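Local coordinates for Cag pathogenicity island protein (Cag10) (Helicobacter pylori 26695, PDB 6IQT), which is a membrane protein, probably an assembly component of the Cag type IV secretion system, represented here by its VirB8-like domain, and binds copies of itself, at residues K128-A138 with G153-L164; A34-L42 with R53-C61. All blocks are in the same frame, centred on the assembly; numbering follows the deposited sequence.

Interaction 1: residues K128-A138 with G153-L164; sequences KKQVTIYYDFA and GFKVFDIQITDL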
loop_
_atom_site.group_PDB
_atom_site.type_symbol
_atom_site.label_atom_id
_atom_site.label_comp_id
_atom_site.label_asym_id
_atom_site.label_seq_id
_atom_site.Cartn_x
_atom_site.Cartn_y
_atom_site.Cartn_z
ATOM N N LYS A 128 4.618 -11.403 4.832
ATOM C CA LYS A 128 4.681 -10.192 5.639
ATOM C C LYS A 128 4.491 -8.998 4.720
ATOM O O LYS A 128 4.941 -9.020 3.570
ATOM C CB LYS A 128 6.021 -10.085 6.405
ATOM C CG LYS A 128 6.213 -11.146 7.505
ATOM C CD LYS A 128 7.684 -11.486 7.722
ATOM C CE LYS A 128 7.886 -12.999 7.889
ATOM N NZ LYS A 128 8.381 -13.662 6.627
ATOM N N LYS A 129 3.795 -7.975 5.220
ATOM C CA LYS A 129 3.497 -6.778 4.449
ATOM C C LYS A 129 3.644 -5.561 5.347
ATOM O O LYS A 129 3.439 -5.644 6.558
ATOM C CB LYS A 129 2.067 -6.786 3.883
ATOM C CG LYS A 129 1.781 -7.819 2.787
ATOM C CD LYS A 129 0.280 -7.932 2.554
ATOM C CE LYS A 129 -0.047 -8.631 1.243
ATOM N NZ LYS A 129 0.694 -9.910 1.122
ATOM N N GLN A 130 3.968 -4.423 4.744
ATOM C CA GLN A 130 3.842 -3.144 5.426
ATOM C C GLN A 130 2.580 -2.461 4.917
ATOM O O GLN A 130 2.349 -2.393 3.710
ATOM C CB GLN A 130 5.061 -2.243 5.205
ATOM C CG GLN A 130 4.971 -0.976 6.036
ATOM C CD GLN A 130 5.748 0.175 5.440
ATOM O OE1 GLN A 130 6.841 0.496 5.902
ATOM N NE2 GLN A 130 5.187 0.804 4.407
ATOM N N VAL A 131 1.746 -2.002 5.840
ATOM C CA VAL A 131 0.407 -1.539 5.510
ATOM C C VAL A 131 0.258 -0.126 6.037
ATOM O O VAL A 131 0.673 0.166 7.164
ATOM C CB VAL A 131 -0.685 -2.455 6.125
ATOM C CG1 VAL A 131 -2.084 -1.845 5.961
ATOM C CG2 VAL A 131 -0.609 -3.868 5.547
ATOM N N THR A 132 -0.379 0.722 5.238
ATOM C CA THR A 132 -0.776 2.075 5.610
ATOM C C THR A 132 -2.282 2.203 5.434
ATOM O O THR A 132 -2.804 1.918 4.353
ATOM C CB THR A 132 -0.079 3.103 4.710
ATOM O OG1 THR A 132 1.338 2.917 4.759
ATOM C CG2 THR A 132 -0.446 4.517 5.115
ATOM N N ILE A 133 -2.994 2.649 6.463
ATOM C CA ILE A 133 -4.415 2.908 6.260
ATOM C C ILE A 133 -4.718 4.348 6.653
ATOM O O ILE A 133 -4.080 4.935 7.532
ATOM C CB ILE A 133 -5.365 1.937 7.014
ATOM C CG1 ILE A 133 -5.388 2.229 8.503
ATOM C CG2 ILE A 133 -5.078 0.441 6.719
ATOM C CD1 ILE A 133 -6.739 1.948 9.122
ATOM N N TYR A 134 -5.722 4.913 5.995
ATOM C CA TYR A 134 -6.219 6.245 6.301
ATOM C C TYR A 134 -7.641 6.102 6.816
ATOM O O TYR A 134 -8.459 5.424 6.186
ATOM C CB TYR A 134 -6.175 7.133 5.056
ATOM C CG TYR A 134 -4.780 7.326 4.495
ATOM C CD1 TYR A 134 -4.175 6.360 3.705
ATOM C CD2 TYR A 134 -4.067 8.480 4.768
ATOM C CE1 TYR A 134 -2.876 6.554 3.190
ATOM C CE2 TYR A 134 -2.791 8.669 4.282
ATOM C CZ TYR A 134 -2.202 7.714 3.490
ATOM O OH TYR A 134 -0.925 7.936 3.003
ATOM N N TYR A 135 -7.949 6.735 7.951
ATOM C CA TYR A 135 -9.258 6.537 8.555
ATOM C C TYR A 135 -9.816 7.852 9.094
ATOM O O TYR A 135 -9.093 8.823 9.331
ATOM C CB TYR A 135 -9.225 5.485 9.697
ATOM C CG TYR A 135 -8.635 6.028 10.975
ATOM C CD1 TYR A 135 -7.274 5.941 11.214
ATOM C CD2 TYR A 135 -9.442 6.654 11.937
ATOM C CE1 TYR A 135 -6.709 6.454 12.382
ATOM C CE2 TYR A 135 -8.884 7.185 13.097
ATOM C CZ TYR A 135 -7.522 7.091 13.309
ATOM O OH TYR A 135 -6.970 7.604 14.464
ATOM N N ASP A 136 -11.129 7.843 9.297
ATOM C CA ASP A 136 -11.803 8.856 10.099
ATOM C C ASP A 136 -13.014 8.189 10.735
ATOM O O ASP A 136 -13.360 7.055 10.399
ATOM C CB ASP A 136 -12.183 10.073 9.250
ATOM C CG ASP A 136 -12.509 11.314 10.088
ATOM O OD1 ASP A 136 -12.425 11.275 11.339
ATOM O OD2 ASP A 136 -12.840 12.344 9.470
ATOM N N PHE A 137 -13.647 8.882 11.686
ATOM C CA PHE A 137 -14.865 8.370 12.314
ATOM C C PHE A 137 -16.082 8.994 11.640
ATOM O O PHE A 137 -16.122 10.206 11.428
ATOM C CB PHE A 137 -14.880 8.653 13.821
ATOM C CG PHE A 137 -14.012 7.727 14.612
ATOM C CD1 PHE A 137 -14.489 6.492 15.025
ATOM C CD2 PHE A 137 -12.709 8.074 14.923
ATOM C CE1 PHE A 137 -13.684 5.624 15.754
ATOM C CE2 PHE A 137 -11.892 7.204 15.644
ATOM C CZ PHE A 137 -12.381 5.986 16.064
ATOM N N ALA A 138 -17.066 8.167 11.308
ATOM C CA ALA A 138 -18.273 8.626 10.613
ATOM C C ALA A 138 -19.123 9.530 11.502
ATOM O O ALA A 138 -19.837 9.051 12.377
ATOM C CB ALA A 138 -19.094 7.432 10.134
ATOM N N GLY A 153 -18.346 3.636 14.401
ATOM C CA GLY A 153 -18.167 4.233 13.087
ATOM C C GLY A 153 -16.736 4.496 12.644
ATOM O O GLY A 153 -16.475 5.521 12.012
ATOM N N PHE A 154 -15.800 3.599 12.956
ATOM C CA PHE A 154 -14.459 3.678 12.374
ATOM C C PHE A 154 -14.538 3.374 10.880
ATOM O O PHE A 154 -15.028 2.305 10.496
ATOM C CB PHE A 154 -13.547 2.676 13.079
ATOM C CG PHE A 154 -12.141 2.624 12.556
ATOM C CD1 PHE A 154 -11.162 3.444 13.090
ATOM C CD2 PHE A 154 -11.775 1.693 11.596
ATOM C CE1 PHE A 154 -9.852 3.373 12.645
ATOM C CE2 PHE A 154 -10.455 1.618 11.145
ATOM C CZ PHE A 154 -9.500 2.465 11.666
ATOM N N LYS A 155 -14.065 4.299 10.033
ATOM C CA LYS A 155 -14.159 4.120 8.583
ATOM C C LYS A 155 -12.806 4.279 7.898
ATOM O O LYS A 155 -12.146 5.306 8.059
ATOM C CB LYS A 155 -15.144 5.110 7.970
ATOM C CG LYS A 155 -16.560 4.999 8.532
ATOM C CD LYS A 155 -17.203 3.683 8.152
ATOM C CE LYS A 155 -18.651 3.661 8.686
ATOM N NZ LYS A 155 -19.384 2.389 8.384
ATOM N N VAL A 156 -12.430 3.281 7.088
ATOM C CA VAL A 156 -11.200 3.318 6.298
ATOM C C VAL A 156 -11.478 4.018 4.974
ATOM O O VAL A 156 -12.456 3.703 4.288
ATOM C CB VAL A 156 -10.658 1.897 6.060
ATOM C CG1 VAL A 156 -9.424 1.922 5.152
ATOM C CG2 VAL A 156 -10.335 1.226 7.410
ATOM N N PHE A 157 -10.604 4.956 4.600
ATOM C CA PHE A 157 -10.763 5.692 3.351
ATOM C C PHE A 157 -9.763 5.296 2.290
ATOM O O PHE A 157 -10.013 5.546 1.106
ATOM C CB PHE A 157 -10.631 7.201 3.593
ATOM C CG PHE A 157 -11.844 7.815 4.208
ATOM C CD1 PHE A 157 -12.187 7.536 5.531
ATOM C CD2 PHE A 157 -12.648 8.680 3.475
ATOM C CE1 PHE A 157 -13.327 8.106 6.111
ATOM C CE2 PHE A 157 -13.784 9.260 4.051
ATOM C CZ PHE A 157 -14.122 8.972 5.372
ATOM N N ASP A 158 -8.650 4.688 2.677
ATOM C CA ASP A 158 -7.618 4.320 1.716
ATOM C C ASP A 158 -6.658 3.355 2.380
ATOM O O ASP A 158 -6.575 3.284 3.612
ATOM C CB ASP A 158 -6.864 5.551 1.215
ATOM C CG ASP A 158 -6.483 5.445 -0.261
ATOM O OD1 ASP A 158 -6.392 4.305 -0.784
ATOM O OD2 ASP A 158 -6.286 6.508 -0.896
ATOM N N ILE A 159 -5.903 2.635 1.546
ATOM C CA ILE A 159 -4.893 1.706 2.029
ATOM C C ILE A 159 -3.758 1.684 1.015
ATOM O O ILE A 159 -3.967 1.883 -0.187
ATOM C CB ILE A 159 -5.478 0.291 2.265
ATOM C CG1 ILE A 159 -4.515 -0.575 3.080
ATOM C CG2 ILE A 159 -5.817 -0.407 0.944
ATOM C CD1 ILE A 159 -5.114 -1.941 3.464
ATOM N N GLN A 160 -2.547 1.459 1.508
ATOM C CA GLN A 160 -1.374 1.275 0.654
ATOM C C GLN A 160 -0.583 0.124 1.250
ATOM O O GLN A 160 -0.481 0.013 2.476
ATOM C CB GLN A 160 -0.512 2.545 0.571
ATOM C CG GLN A 160 -1.187 3.734 -0.142
ATOM C CD GLN A 160 -1.605 3.416 -1.591
ATOM O OE1 GLN A 160 -0.870 2.761 -2.337
ATOM N NE2 GLN A 160 -2.793 3.887 -1.986
ATOM N N ILE A 161 -0.048 -0.744 0.393
ATOM C CA ILE A 161 0.539 -2.009 0.821
ATOM C C ILE A 161 1.902 -2.181 0.168
ATOM O O ILE A 161 2.056 -1.922 -1.031
ATOM C CB ILE A 161 -0.382 -3.190 0.462
ATOM C CG1 ILE A 161 -1.704 -3.078 1.220
ATOM C CG2 ILE A 161 0.296 -4.516 0.771
ATOM C CD1 ILE A 161 -2.822 -3.842 0.571
ATOM N N THR A 162 2.887 -2.628 0.956
ATOM C CA THR A 162 4.216 -2.985 0.458
ATOM C C THR A 162 4.521 -4.428 0.837
ATOM O O THR A 162 4.653 -4.746 2.027
ATOM C CB THR A 162 5.313 -2.080 1.037
ATOM O OG1 THR A 162 4.967 -0.704 0.873
ATOM C CG2 THR A 162 6.653 -2.354 0.341
ATOM N N ASP A 163 4.672 -5.291 -0.163
ATOM C CA ASP A 163 5.058 -6.668 0.119
ATOM C C ASP A 163 6.514 -6.712 0.551
ATOM O O ASP A 163 7.356 -5.983 0.025
ATOM C CB ASP A 163 4.821 -7.548 -1.105
ATOM C CG ASP A 163 3.342 -7.751 -1.383
ATOM O OD1 ASP A 163 2.543 -7.691 -0.425
ATOM O OD2 ASP A 163 2.970 -7.969 -2.549
ATOM N N LEU A 164 6.814 -7.545 1.542
ATOM C CA LEU A 164 8.142 -7.517 2.136
ATOM C C LEU A 164 9.056 -8.634 1.644
ATOM O O LEU A 164 10.195 -8.733 2.115
ATOM C CB LEU A 164 8.033 -7.541 3.658
ATOM C CG LEU A 164 7.511 -6.193 4.168
ATOM C CD1 LEU A 164 7.526 -6.123 5.689
ATOM C CD2 LEU A 164 8.302 -5.045 3.550
HETATM O O HOH W 1 2.625 0.463 2.977
#

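Interaction 2: residues A34-L42 with R53-C61; sequences ATSKFVSLL and RKDQLMQYC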
loop_
_atom_site.group_PDB
_atom_site.type_symbol
_atom_site.label_atom_id
_atom_site.label_comp_id
_atom_site.label_asym_id
_atom_site.label_seq_id
_atom_site.Cartn_x
_atom_site.Cartn_y
_atom_site.Cartn_z
ATOM N N ALA A 34 -10.226 -1.519 16.210
ATOM C CA ALA A 34 -10.906 -1.487 14.917
ATOM C C ALA A 34 -9.952 -1.860 13.790
ATOM O O ALA A 34 -10.311 -2.618 12.873
ATOM C CB ALA A 34 -11.509 -0.091 14.681
ATOM N N THR A 35 -8.722 -1.351 13.855
ATOM C CA THR A 35 -7.747 -1.624 12.809
ATOM C C THR A 35 -7.391 -3.105 12.771
ATOM O O THR A 35 -7.270 -3.688 11.691
ATOM C CB THR A 35 -6.494 -0.764 13.017
ATOM O OG1 THR A 35 -6.870 0.618 12.979
ATOM C CG2 THR A 35 -5.485 -1.003 11.900
ATOM N N SER A 36 -7.249 -3.730 13.938
ATOM C CA SER A 36 -6.941 -5.152 13.985
ATOM C C SER A 36 -8.079 -5.983 13.399
ATOM O O SER A 36 -7.840 -6.946 12.653
ATOM C CB SER A 36 -6.645 -5.556 15.430
ATOM O OG SER A 36 -6.441 -6.946 15.512
ATOM N N LYS A 37 -9.322 -5.622 13.722
ATOM C CA LYS A 37 -10.468 -6.328 13.156
ATOM C C LYS A 37 -10.527 -6.148 11.641
ATOM O O LYS A 37 -10.780 -7.106 10.898
ATOM C CB LYS A 37 -11.753 -5.828 13.815
ATOM C CG LYS A 37 -13.010 -6.692 13.513
ATOM C CD LYS A 37 -12.671 -8.180 13.584
ATOM C CE LYS A 37 -13.926 -9.050 13.712
ATOM N NZ LYS A 37 -13.589 -10.495 13.847
ATOM N N PHE A 38 -10.269 -4.929 11.168
ATOM C CA PHE A 38 -10.260 -4.637 9.740
ATOM C C PHE A 38 -9.194 -5.444 9.014
ATOM O O PHE A 38 -9.454 -6.020 7.949
ATOM C CB PHE A 38 -10.036 -3.131 9.539
ATOM C CG PHE A 38 -9.844 -2.719 8.106
ATOM C CD1 PHE A 38 -10.936 -2.536 7.268
ATOM C CD2 PHE A 38 -8.570 -2.495 7.599
ATOM C CE1 PHE A 38 -10.768 -2.134 5.946
ATOM C CE2 PHE A 38 -8.391 -2.106 6.270
ATOM C CZ PHE A 38 -9.499 -1.921 5.444
ATOM N N VAL A 39 -7.984 -5.501 9.580
ATOM C CA VAL A 39 -6.899 -6.275 8.969
ATOM C C VAL A 39 -7.279 -7.744 8.882
ATOM O O VAL A 39 -7.055 -8.404 7.856
ATOM C CB VAL A 39 -5.592 -6.088 9.767
ATOM C CG1 VAL A 39 -4.609 -7.214 9.467
ATOM C CG2 VAL A 39 -4.969 -4.703 9.466
ATOM N N SER A 40 -7.823 -8.283 9.977
ATOM C CA SER A 40 -8.283 -9.668 9.993
ATOM C C SER A 40 -9.343 -9.925 8.918
ATOM O O SER A 40 -9.276 -10.927 8.198
ATOM C CB SER A 40 -8.827 -9.997 11.385
ATOM O OG SER A 40 -9.261 -11.338 11.430
ATOM N N LEU A 41 -10.319 -9.016 8.776
ATOM C CA LEU A 41 -11.378 -9.208 7.790
ATOM C C LEU A 41 -10.850 -9.092 6.361
ATOM O O LEU A 41 -11.262 -9.854 5.478
ATOM C CB LEU A 41 -12.498 -8.189 8.019
ATOM C CG LEU A 41 -13.347 -8.338 9.290
ATOM C CD1 LEU A 41 -14.109 -7.039 9.482
ATOM C CD2 LEU A 41 -14.299 -9.523 9.173
ATOM N N LEU A 42 -9.952 -8.137 6.111
ATOM C CA LEU A 42 -9.501 -7.842 4.757
ATOM C C LEU A 42 -8.453 -8.838 4.261
ATOM O O LEU A 42 -8.532 -9.310 3.117
ATOM C CB LEU A 42 -8.945 -6.420 4.696
ATOM C CG LEU A 42 -8.454 -5.966 3.326
ATOM C CD1 LEU A 42 -9.585 -5.963 2.287
ATOM C CD2 LEU A 42 -7.812 -4.608 3.421
ATOM N N ARG A 53 -18.224 -12.396 6.211
ATOM C CA ARG A 53 -16.956 -11.664 6.170
ATOM C C ARG A 53 -17.063 -10.420 5.296
ATOM O O ARG A 53 -16.645 -9.332 5.701
ATOM C CB ARG A 53 -15.816 -12.567 5.676
ATOM C CG ARG A 53 -14.457 -11.811 5.571
ATOM C CD ARG A 53 -13.339 -12.663 4.965
ATOM N NE ARG A 53 -13.097 -13.847 5.779
ATOM C CZ ARG A 53 -12.268 -13.888 6.821
ATOM N NH1 ARG A 53 -11.557 -12.813 7.182
ATOM N NH2 ARG A 53 -12.145 -15.018 7.502
ATOM N N LYS A 54 -17.655 -10.549 4.101
ATOM C CA LYS A 54 -17.807 -9.386 3.226
ATOM C C LYS A 54 -18.707 -8.319 3.849
ATOM O O LYS A 54 -18.414 -7.121 3.752
ATOM C CB LYS A 54 -18.343 -9.819 1.848
ATOM C CG LYS A 54 -18.677 -8.655 0.904
ATOM C CD LYS A 54 -20.181 -8.311 0.936
ATOM C CE LYS A 54 -20.543 -7.201 -0.055
ATOM N NZ LYS A 54 -21.958 -6.744 0.006
ATOM N N ASP A 55 -19.814 -8.725 4.476
ATOM C CA ASP A 55 -20.714 -7.756 5.103
ATOM C C ASP A 55 -20.023 -6.987 6.229
ATOM O O ASP A 55 -20.209 -5.769 6.368
ATOM C CB ASP A 55 -21.953 -8.468 5.657
ATOM C CG ASP A 55 -22.983 -8.792 4.583
ATOM O OD1 ASP A 55 -22.984 -8.126 3.521
ATOM O OD2 ASP A 55 -23.798 -9.716 4.812
ATOM N N GLN A 56 -19.253 -7.683 7.066
ATOM C CA GLN A 56 -18.549 -6.997 8.150
ATOM C C GLN A 56 -17.483 -6.056 7.601
ATOM O O GLN A 56 -17.389 -4.898 8.022
ATOM C CB GLN A 56 -17.945 -8.022 9.103
ATOM C CG GLN A 56 -18.997 -8.675 10.020
ATOM C CD GLN A 56 -18.358 -9.392 11.205
ATOM O OE1 GLN A 56 -17.253 -9.046 11.624
ATOM N NE2 GLN A 56 -19.043 -10.398 11.735
ATOM N N LEU A 57 -16.693 -6.528 6.632
ATOM C CA LEU A 57 -15.663 -5.691 6.020
ATOM C C LEU A 57 -16.237 -4.382 5.472
ATOM O O LEU A 57 -15.688 -3.296 5.712
ATOM C CB LEU A 57 -14.970 -6.484 4.908
ATOM C CG LEU A 57 -13.944 -5.732 4.063
ATOM C CD1 LEU A 57 -12.864 -5.149 4.953
ATOM C CD2 LEU A 57 -13.324 -6.666 3.021
HETATM N N MSE A 58 -17.336 -4.469 4.727
HETATM C CA MSE A 58 -18.044 -3.323 4.170
HETATM C C MSE A 58 -18.353 -2.252 5.243
HETATM O O MSE A 58 -18.263 -1.042 4.999
HETATM C CB MSE A 58 -19.342 -3.817 3.532
HETATM C CG MSE A 58 -19.136 -4.576 2.244
HETATM SE SE MSE A 58 -18.040 -3.523 1.006
HETATM C CE MSE A 58 -16.419 -4.586 1.056
ATOM N N GLN A 59 -18.692 -2.722 6.448
ATOM C CA GLN A 59 -19.035 -1.841 7.570
ATOM C C GLN A 59 -17.849 -1.017 8.071
ATOM O O GLN A 59 -18.054 0.029 8.703
ATOM C CB GLN A 59 -19.575 -2.675 8.732
ATOM C CG GLN A 59 -20.982 -3.133 8.541
ATOM C CD GLN A 59 -21.945 -2.125 9.090
ATOM O OE1 GLN A 59 -22.331 -2.193 10.260
ATOM N NE2 GLN A 59 -22.317 -1.152 8.265
ATOM N N TYR A 60 -16.630 -1.468 7.813
ATOM C CA TYR A 60 -15.427 -0.747 8.209
ATOM C C TYR A 60 -14.882 0.172 7.127
ATOM O O TYR A 60 -13.812 0.757 7.326
ATOM C CB TYR A 60 -14.331 -1.740 8.612
ATOM C CG TYR A 60 -14.529 -2.245 9.997
ATOM C CD1 TYR A 60 -14.024 -1.540 11.078
ATOM C CD2 TYR A 60 -15.264 -3.405 10.240
ATOM C CE1 TYR A 60 -14.218 -1.987 12.365
ATOM C CE2 TYR A 60 -15.464 -3.861 11.525
ATOM C CZ TYR A 60 -14.943 -3.142 12.586
ATOM O OH TYR A 60 -15.131 -3.581 13.874
ATOM N N CYS A 61 -15.565 0.302 5.990
ATOM C CA CYS A 61 -15.061 1.060 4.847
ATOM C C CYS A 61 -15.962 2.252 4.555
ATOM O O CYS A 61 -17.190 2.111 4.498
ATOM C CB CYS A 61 -14.980 0.170 3.596
ATOM S SG CYS A 61 -13.898 -1.267 3.713
#

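Interaction 1: residues K128-A138 with G153-L164
Tyr-134 and Asp-158 pair at the classic beta bulge of an antiparallel ladder, which joins the last two strands of the NTF2-like sheet of this VirB8 homologue. Two residues, Phe-157 and Asp-158, stand opposite the single Tyr-134: Tyr-134 O accepts from Phe-157 N at 2.7 Å along an almost straight N-H...O line (177°), while Tyr-134 N donates to Asp-158 O. The ladder runs from Leu-164 to Ala-138.

Apolar side chains gather on the face turned to helix 30-43. Ile-133 CG2 rests 3.8 Å from Ile-159 CG1, and Ile-133 CD1 meets the edge of the Phe-154 ring. With Phe-154 CG anti to the backbone N (chi1 179°), that ring places CE1 over the rim of one Tyr-135 face, 3.4 Å from Tyr-135 CG, the near-parallel rings scarcely overlapping, and turns its edge to the face of Phe-137.

On the other face the Tyr-134 hydroxyl and the Asp-158 carboxylate bind the second subunit, through Asp-52 and through Ser-46, Ser-49 and Arg-85 respectively. Further along this face, a water accepts from Gln-130 NE2 at 3.0 Å and donates to Gln-130 O. At the Leu-164 end, Lys-129 NZ forms a salt bridge with Asp-163 OD1 at 3.3 Å.

Interaction 2: residues A34-L42 with R53-C61
The helical layer that packs on the curved sheet of the VirB8 domain includes helices 30-43 and 50-59; Leu-41 of the first and Tyr-60, just after the second, are central to the contact. The short helical segments run roughly antiparallel, with 140° between their directions and 9.5 Å between their axes at closest approach. The backbones come nearest at Leu-41 and Leu-57, whose CA atoms are 5.8 Å apart.

Leu-41 divides its two methyl groups between partners. CD1 touches both the Leu-57 backbone N and the Tyr-60 ring, 3.9 Å from Tyr-60 CD2, while CD2 lies against Gln-56 CB and OE1. The Tyr-60 side chain spans the helix from Leu-41 to Ala-34, bringing its CE1 4.0 Å from Ala-34 CB. At the far end of the ring, the aliphatic part of Lys-37 crosses at about a right angle, with CG beside the hydroxyl.

Phe-38 lies deeper, toward the sheet. A chi1 of 173° sends its ring away from its own backbone N and past Tyr-60, in the opposite direction. Phe-38 CD1 comes 3.7 Å from Tyr-60 CB, and Cys-61 SG meets the ring edge in plane, 3.9 Å from Phe-38 CE1, as a sulfur-aromatic contact. Leu-57 straddles the seam: CD1 touches Phe-38 and CD2 touches Leu-42 CD1.

At the other end, Arg-53 bends at chi3 (-60°) to bring NH1 back to helix 30-43, where it gives Leu-41 O a weak but fairly straight hydrogen bond of 3.4 Å. Phe-65 also packs on Phe-38, and Met-72 of helix 66-80 on Leu-42. Leucine and aromatic side chains thus join neighbouring helices over a curved antiparallel sheet, an arrangement typical of the NTF2-like fold of VirB8 periplasmic domains.

In the fold
Interactions 1 and 2 form adjoining layers of one alpha+beta domain, their centres about 11 Å apart. The last residues of segment 53-61 adjoin segment 153-164: Tyr-60 O lies 2.9 Å from Val-156 N and Gln-59 O lies 2.7 Å from Lys-155 NZ, both probable hydrogen bonds. Helix 30-43 is joined to the same strand by packing, with Ala-34 CB 3.5 Å from Phe-154 CG. Val-156 and Ile-159 of interaction 1 meet Phe-38 and Leu-42 of interaction 2, giving the two contacts a shared apolar core. The opposite face of the ladder in interaction 1 receives the second subunit, whereas no other chain of the assembly touches interaction 2.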